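Long-range contact in carbohydrate-binding protein (Flavonifractor plautii, PDB 6N1B), which probably removes the acetyl group from the N-acetylgalactosamine of the A blood group antigen, as one step in converting A to O type blood: residues Q289-L303 with L320-I334. Residues are numbered along the deposited sequence; the frame is centred on the assembly and turned at random.
Sequences QCFAGRNPDGSVLHL and LLSPGPDGSWDDFQI
Two adjacent blades of the beta-propeller meet here, and L301 faces both L320 and L321 in a classic beta bulge, where strand 300-306 meets the chain running on toward strand 333-342. L301 N gives a nearly straight bond to L321 O (2.9 Å, 170°), lying in the carbonyl plane, while L301 O takes the L320 amide N at 2.7 Å and, weakly, that of L321. The L301 side chain lies alongside that of L321, both pointing the same way, with CD1 against L321 CB. I334 comes across it at about a right angle: its CG2, anti to the backbone N, sits 3.6 Å from L301 CG.

S299 grips the start of strand 333-342 at both backbone groups of I334. Its carbonyl O receives I334 N at 2.9 Å, and its OG donates to I334 O at 2.7 Å. That hydroxyl is set between its own N and carbonyl carbon (chi1 57°) and also accepts from Q289 NE2, almost in the plane of the Q289 amide; this bond orients the hydroxyl, and the extended Q289 chain passes with CG 3.3 Å from I334 O.

At the outer end, the type II turn P296-S299 brings G298 CA against F332 O in a CH...O contact. Beside it D297 OD1 reaches the edge of the F332 ring, 3.6 Å from CZ, with carboxylate and ring turned 63° apart; the same oxygen is hydrogen-bonded to Y230 OH, a residue of the glycan pocket, and the bound galactose is about 5 Å from the D297 side chain. R385 makes a cation-pi contact with F332. Q289 pairs through its backbone with W271 and H272 of strand 269-278, and L321 and Q333 pack on strand 351-361, so the contact joins neighbouring propeller blades, each a four-stranded antiparallel sheet.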
loop_
_atom_site.group_PDB
_atom_site.type_symbol
_atom_site.label_atom_id
_atom_site.label_comp_id
_atom_site.label_asym_id
_atom_site.label_seq_id
_atom_site.Cartn_x
_atom_site.Cartn_y
_atom_site.Cartn_z
ATOM N N GLN A 289 -6.839 -5.888 -3.695
ATOM C CA GLN A 289 -6.409 -6.369 -5.007
ATOM C C GLN A 289 -6.518 -7.883 -4.934
ATOM O O GLN A 289 -5.861 -8.531 -4.097
ATOM C CB GLN A 289 -4.937 -5.961 -5.240
ATOM C CG GLN A 289 -4.403 -6.535 -6.528
ATOM C CD GLN A 289 -2.897 -6.525 -6.630
ATOM O OE1 GLN A 289 -2.206 -6.019 -5.730
ATOM N NE2 GLN A 289 -2.358 -7.195 -7.703
ATOM N N CYS A 290 -7.403 -8.451 -5.775
ATOM C CA CYS A 290 -7.858 -9.826 -5.646
ATOM C C CYS A 290 -8.058 -10.466 -6.976
ATOM O O CYS A 290 -7.981 -9.787 -8.032
ATOM C CB CYS A 290 -9.081 -9.905 -4.722
ATOM S SG CYS A 290 -10.492 -8.945 -5.348
ATOM N N PHE A 291 -8.408 -11.750 -7.004
ATOM C CA PHE A 291 -8.444 -12.515 -8.245
ATOM C C PHE A 291 -9.291 -13.754 -8.082
ATOM O O PHE A 291 -9.322 -14.342 -6.953
ATOM C CB PHE A 291 -7.030 -12.841 -8.723
ATOM C CG PHE A 291 -6.233 -13.630 -7.719
ATOM C CD1 PHE A 291 -5.549 -12.997 -6.692
ATOM C CD2 PHE A 291 -6.240 -15.025 -7.784
ATOM C CE1 PHE A 291 -4.865 -13.738 -5.757
ATOM C CE2 PHE A 291 -5.535 -15.747 -6.857
ATOM C CZ PHE A 291 -4.895 -15.116 -5.815
ATOM N N ALA A 292 -9.876 -14.224 -9.169
ATOM C CA ALA A 292 -10.685 -15.470 -9.155
ATOM C C ALA A 292 -9.940 -16.655 -9.731
ATOM O O ALA A 292 -10.351 -17.808 -9.510
ATOM C CB ALA A 292 -11.974 -15.286 -9.954
ATOM N N GLY A 293 -8.811 -16.422 -10.385
ATOM C CA GLY A 293 -8.071 -17.541 -10.997
ATOM C C GLY A 293 -6.910 -18.078 -10.177
ATOM O O GLY A 293 -6.966 -18.069 -8.924
ATOM N N ARG A 294 -5.891 -18.553 -10.870
ATOM C CA ARG A 294 -4.804 -19.285 -10.234
ATOM C C ARG A 294 -3.758 -18.356 -9.568
ATOM O O ARG A 294 -2.963 -18.792 -8.782
ATOM C CB ARG A 294 -4.072 -20.184 -11.283
ATOM C CG ARG A 294 -4.861 -21.459 -11.635
ATOM C CD ARG A 294 -4.075 -22.561 -12.345
ATOM N NE ARG A 294 -3.206 -21.984 -13.361
ATOM C CZ ARG A 294 -2.010 -22.489 -13.765
ATOM N NH1 ARG A 294 -1.430 -23.539 -13.191
ATOM N NH2 ARG A 294 -1.318 -21.892 -14.718
ATOM N N ASN A 295 -3.732 -17.078 -10.014
ATOM C CA ASN A 295 -2.779 -16.130 -9.508
ATOM C C ASN A 295 -3.308 -14.691 -9.760
ATOM O O ASN A 295 -4.325 -14.536 -10.370
ATOM C CB ASN A 295 -1.355 -16.411 -10.091
ATOM C CG ASN A 295 -1.372 -16.281 -11.605
ATOM O OD1 ASN A 295 -1.988 -15.356 -12.134
ATOM N ND2 ASN A 295 -0.788 -17.199 -12.267
ATOM N N PRO A 296 -2.561 -13.692 -9.255
ATOM C CA PRO A 296 -3.042 -12.300 -9.479
ATOM C C PRO A 296 -2.921 -11.710 -10.867
ATOM O O PRO A 296 -3.285 -10.563 -11.013
ATOM C CB PRO A 296 -2.233 -11.482 -8.492
ATOM C CG PRO A 296 -1.707 -12.477 -7.427
ATOM C CD PRO A 296 -1.547 -13.750 -8.220
ATOM N N ASP A 297 -2.547 -12.484 -11.882
ATOM C CA ASP A 297 -2.582 -11.915 -13.229
ATOM C C ASP A 297 -3.954 -11.462 -13.584
ATOM O O ASP A 297 -4.945 -12.134 -13.316
ATOM C CB ASP A 297 -2.094 -12.920 -14.260
ATOM C CG ASP A 297 -0.627 -13.266 -14.175
ATOM O OD1 ASP A 297 0.155 -12.571 -13.480
ATOM O OD2 ASP A 297 -0.238 -14.158 -14.978
ATOM N N GLY A 298 -4.063 -10.227 -14.124
ATOM C CA GLY A 298 -5.424 -9.684 -14.416
ATOM C C GLY A 298 -6.213 -9.263 -13.220
ATOM O O GLY A 298 -7.412 -9.043 -13.312
ATOM N N SER A 299 -5.535 -9.092 -12.060
ATOM C CA SER A 299 -6.288 -8.724 -10.856
ATOM C C SER A 299 -7.050 -7.451 -10.960
ATOM O O SER A 299 -6.692 -6.539 -11.728
ATOM C CB SER A 299 -5.285 -8.643 -9.703
ATOM O OG SER A 299 -4.193 -7.710 -9.933
ATOM N N VAL A 300 -8.095 -7.409 -10.149
ATOM C CA VAL A 300 -8.993 -6.312 -10.041
ATOM C C VAL A 300 -9.017 -5.838 -8.559
ATOM O O VAL A 300 -8.410 -6.493 -7.685
ATOM C CB VAL A 300 -10.417 -6.675 -10.431
ATOM C CG1 VAL A 300 -10.493 -7.033 -11.903
ATOM C CG2 VAL A 300 -10.976 -7.847 -9.618
ATOM N N LEU A 301 -9.662 -4.694 -8.301
ATOM C CA LEU A 301 -9.931 -4.324 -6.914
ATOM C C LEU A 301 -11.410 -4.662 -6.641
ATOM O O LEU A 301 -12.294 -4.452 -7.441
ATOM C CB LEU A 301 -9.779 -2.815 -6.681
ATOM C CG LEU A 301 -8.419 -2.248 -6.977
ATOM C CD1 LEU A 301 -8.348 -0.769 -6.707
ATOM C CD2 LEU A 301 -7.274 -2.998 -6.313
ATOM N N HIS A 302 -11.617 -5.113 -5.373
ATOM C CA HIS A 302 -12.931 -5.230 -4.761
ATOM C C HIS A 302 -12.974 -4.410 -3.417
ATOM O O HIS A 302 -11.909 -4.259 -2.842
ATOM C CB HIS A 302 -13.421 -6.677 -4.593
ATOM C CG HIS A 302 -13.954 -7.293 -5.851
ATOM N ND1 HIS A 302 -15.347 -7.402 -6.054
ATOM C CD2 HIS A 302 -13.374 -7.835 -6.929
ATOM C CE1 HIS A 302 -15.543 -7.945 -7.251
ATOM N NE2 HIS A 302 -14.379 -8.209 -7.796
ATOM N N LEU A 303 -14.174 -4.060 -3.027
ATOM C CA LEU A 303 -14.390 -3.378 -1.766
ATOM C C LEU A 303 -14.987 -4.365 -0.747
ATOM O O LEU A 303 -15.931 -5.075 -1.104
ATOM C CB LEU A 303 -15.318 -2.181 -1.970
ATOM C CG LEU A 303 -15.417 -1.165 -0.830
ATOM C CD1 LEU A 303 -14.116 -0.431 -0.768
ATOM C CD2 LEU A 303 -16.613 -0.292 -1.034
ATOM N N LEU A 320 -14.539 -2.978 -7.988
ATOM C CA LEU A 320 -14.345 -1.577 -7.767
ATOM C C LEU A 320 -13.473 -0.956 -8.863
ATOM O O LEU A 320 -13.716 0.253 -9.197
ATOM C CB LEU A 320 -13.646 -1.382 -6.369
ATOM C CG LEU A 320 -13.272 -0.016 -5.920
ATOM C CD1 LEU A 320 -14.547 0.829 -5.728
ATOM C CD2 LEU A 320 -12.442 -0.045 -4.649
ATOM N N LEU A 321 -12.512 -1.629 -9.411
ATOM C CA LEU A 321 -11.638 -1.046 -10.419
ATOM C C LEU A 321 -11.109 -2.230 -11.216
ATOM O O LEU A 321 -10.674 -3.239 -10.627
ATOM C CB LEU A 321 -10.516 -0.223 -9.823
ATOM C CG LEU A 321 -9.838 0.821 -10.712
ATOM C CD1 LEU A 321 -10.846 1.900 -11.049
ATOM C CD2 LEU A 321 -8.615 1.368 -10.082
ATOM N N SER A 322 -11.007 -2.056 -12.567
ATOM C CA SER A 322 -10.544 -3.084 -13.429
ATOM C C SER A 322 -9.433 -2.561 -14.356
ATOM O O SER A 322 -9.400 -1.334 -14.580
ATOM C CB SER A 322 -11.720 -3.590 -14.272
ATOM O OG SER A 322 -12.771 -4.141 -13.494
ATOM N N PRO A 323 -8.664 -3.436 -14.968
ATOM C CA PRO A 323 -7.673 -2.984 -15.968
ATOM C C PRO A 323 -8.343 -2.181 -17.068
ATOM O O PRO A 323 -9.498 -2.430 -17.463
ATOM C CB PRO A 323 -7.051 -4.295 -16.480
ATOM C CG PRO A 323 -7.301 -5.270 -15.422
ATOM C CD PRO A 323 -8.556 -4.901 -14.706
ATOM N N GLY A 324 -7.569 -1.217 -17.573
ATOM C CA GLY A 324 -8.019 -0.421 -18.718
ATOM C C GLY A 324 -8.000 -1.212 -20.015
ATOM O O GLY A 324 -7.530 -2.370 -20.104
ATOM N N PRO A 325 -8.415 -0.597 -21.112
ATOM C CA PRO A 325 -8.453 -1.270 -22.411
ATOM C C PRO A 325 -7.032 -1.504 -22.914
ATOM O O PRO A 325 -6.082 -0.848 -22.542
ATOM C CB PRO A 325 -9.177 -0.267 -23.303
ATOM C CG PRO A 325 -9.246 0.955 -22.588
ATOM C CD PRO A 325 -9.032 0.757 -21.161
ATOM N N ASP A 326 -6.913 -2.445 -23.844
ATOM C CA ASP A 326 -5.589 -2.782 -24.439
ATOM C C ASP A 326 -4.887 -1.547 -24.853
ATOM O O ASP A 326 -5.443 -0.700 -25.617
ATOM C CB ASP A 326 -5.752 -3.762 -25.585
ATOM C CG ASP A 326 -6.228 -5.065 -25.199
ATOM O OD1 ASP A 326 -5.838 -5.671 -24.215
ATOM O OD2 ASP A 326 -6.917 -5.632 -26.067
ATOM N N GLY A 327 -3.635 -1.482 -24.449
ATOM C CA GLY A 327 -2.781 -0.392 -24.750
ATOM C C GLY A 327 -2.661 0.691 -23.754
ATOM O O GLY A 327 -1.774 1.566 -23.872
ATOM N N SER A 328 -3.549 0.676 -22.760
ATOM C CA SER A 328 -3.539 1.693 -21.675
ATOM C C SER A 328 -2.451 1.336 -20.683
ATOM O O SER A 328 -2.053 0.154 -20.521
ATOM C CB SER A 328 -4.878 1.755 -21.000
ATOM O OG SER A 328 -5.769 2.346 -21.917
ATOM N N TRP A 329 -2.025 2.320 -19.880
ATOM C CA TRP A 329 -0.953 2.096 -18.890
ATOM C C TRP A 329 -1.385 1.107 -17.786
ATOM O O TRP A 329 -0.507 0.567 -17.099
ATOM C CB TRP A 329 -0.492 3.425 -18.267
ATOM C CG TRP A 329 -1.480 4.086 -17.374
ATOM C CD1 TRP A 329 -2.480 5.023 -17.701
ATOM C CD2 TRP A 329 -1.634 3.870 -15.954
ATOM N NE1 TRP A 329 -3.177 5.422 -16.604
ATOM C CE2 TRP A 329 -2.706 4.702 -15.541
ATOM C CE3 TRP A 329 -0.956 3.120 -14.991
ATOM C CZ2 TRP A 329 -3.131 4.758 -14.219
ATOM C CZ3 TRP A 329 -1.327 3.186 -13.689
ATOM C CH2 TRP A 329 -2.421 3.991 -13.302
ATOM N N ASP A 330 -2.697 0.894 -17.631
ATOM C CA ASP A 330 -3.239 -0.007 -16.599
ATOM C C ASP A 330 -3.907 -1.219 -17.248
ATOM O O ASP A 330 -4.838 -1.757 -16.625
ATOM C CB ASP A 330 -4.126 0.755 -15.654
ATOM C CG ASP A 330 -5.332 1.378 -16.286
ATOM O OD1 ASP A 330 -5.529 1.297 -17.547
ATOM O OD2 ASP A 330 -6.226 1.882 -15.564
ATOM N N ASP A 331 -3.467 -1.690 -18.423
ATOM C CA ASP A 331 -4.184 -2.742 -19.133
ATOM C C ASP A 331 -3.854 -4.170 -18.717
ATOM O O ASP A 331 -4.585 -5.076 -19.195
ATOM C CB ASP A 331 -4.021 -2.615 -20.645
ATOM C CG ASP A 331 -2.632 -3.003 -21.093
ATOM O OD1 ASP A 331 -1.677 -3.212 -20.354
ATOM O OD2 ASP A 331 -2.527 -3.088 -22.439
ATOM N N PHE A 332 -2.858 -4.401 -17.853
ATOM C CA PHE A 332 -2.542 -5.775 -17.408
ATOM C C PHE A 332 -3.285 -6.179 -16.177
ATOM O O PHE A 332 -3.904 -7.270 -16.100
ATOM C CB PHE A 332 -1.068 -6.027 -17.286
ATOM C CG PHE A 332 -0.713 -7.458 -16.861
ATOM C CD1 PHE A 332 -1.009 -8.513 -17.677
ATOM C CD2 PHE A 332 -0.200 -7.697 -15.622
ATOM C CE1 PHE A 332 -0.791 -9.803 -17.254
ATOM C CE2 PHE A 332 0.000 -9.038 -15.208
ATOM C CZ PHE A 332 -0.244 -10.045 -16.047
ATOM N N GLN A 333 -3.141 -5.383 -15.129
ATOM C CA GLN A 333 -3.777 -5.671 -13.838
ATOM C C GLN A 333 -3.857 -4.392 -13.040
ATOM O O GLN A 333 -2.980 -3.510 -13.252
ATOM C CB GLN A 333 -3.018 -6.753 -13.074
ATOM C CG GLN A 333 -1.781 -6.312 -12.377
ATOM C CD GLN A 333 -0.876 -7.437 -11.955
ATOM O OE1 GLN A 333 -1.393 -8.457 -11.221
ATOM N NE2 GLN A 333 0.341 -7.387 -12.254
ATOM N N ILE A 334 -4.839 -4.333 -12.117
ATOM C CA ILE A 334 -4.769 -3.341 -11.087
ATOM C C ILE A 334 -4.002 -3.899 -9.929
ATOM O O ILE A 334 -4.250 -5.070 -9.512
ATOM C CB ILE A 334 -6.136 -2.820 -10.660
ATOM C CG1 ILE A 334 -6.996 -2.393 -11.862
ATOM C CG2 ILE A 334 -6.010 -1.754 -9.658
ATOM C CD1 ILE A 334 -6.400 -1.319 -12.687
#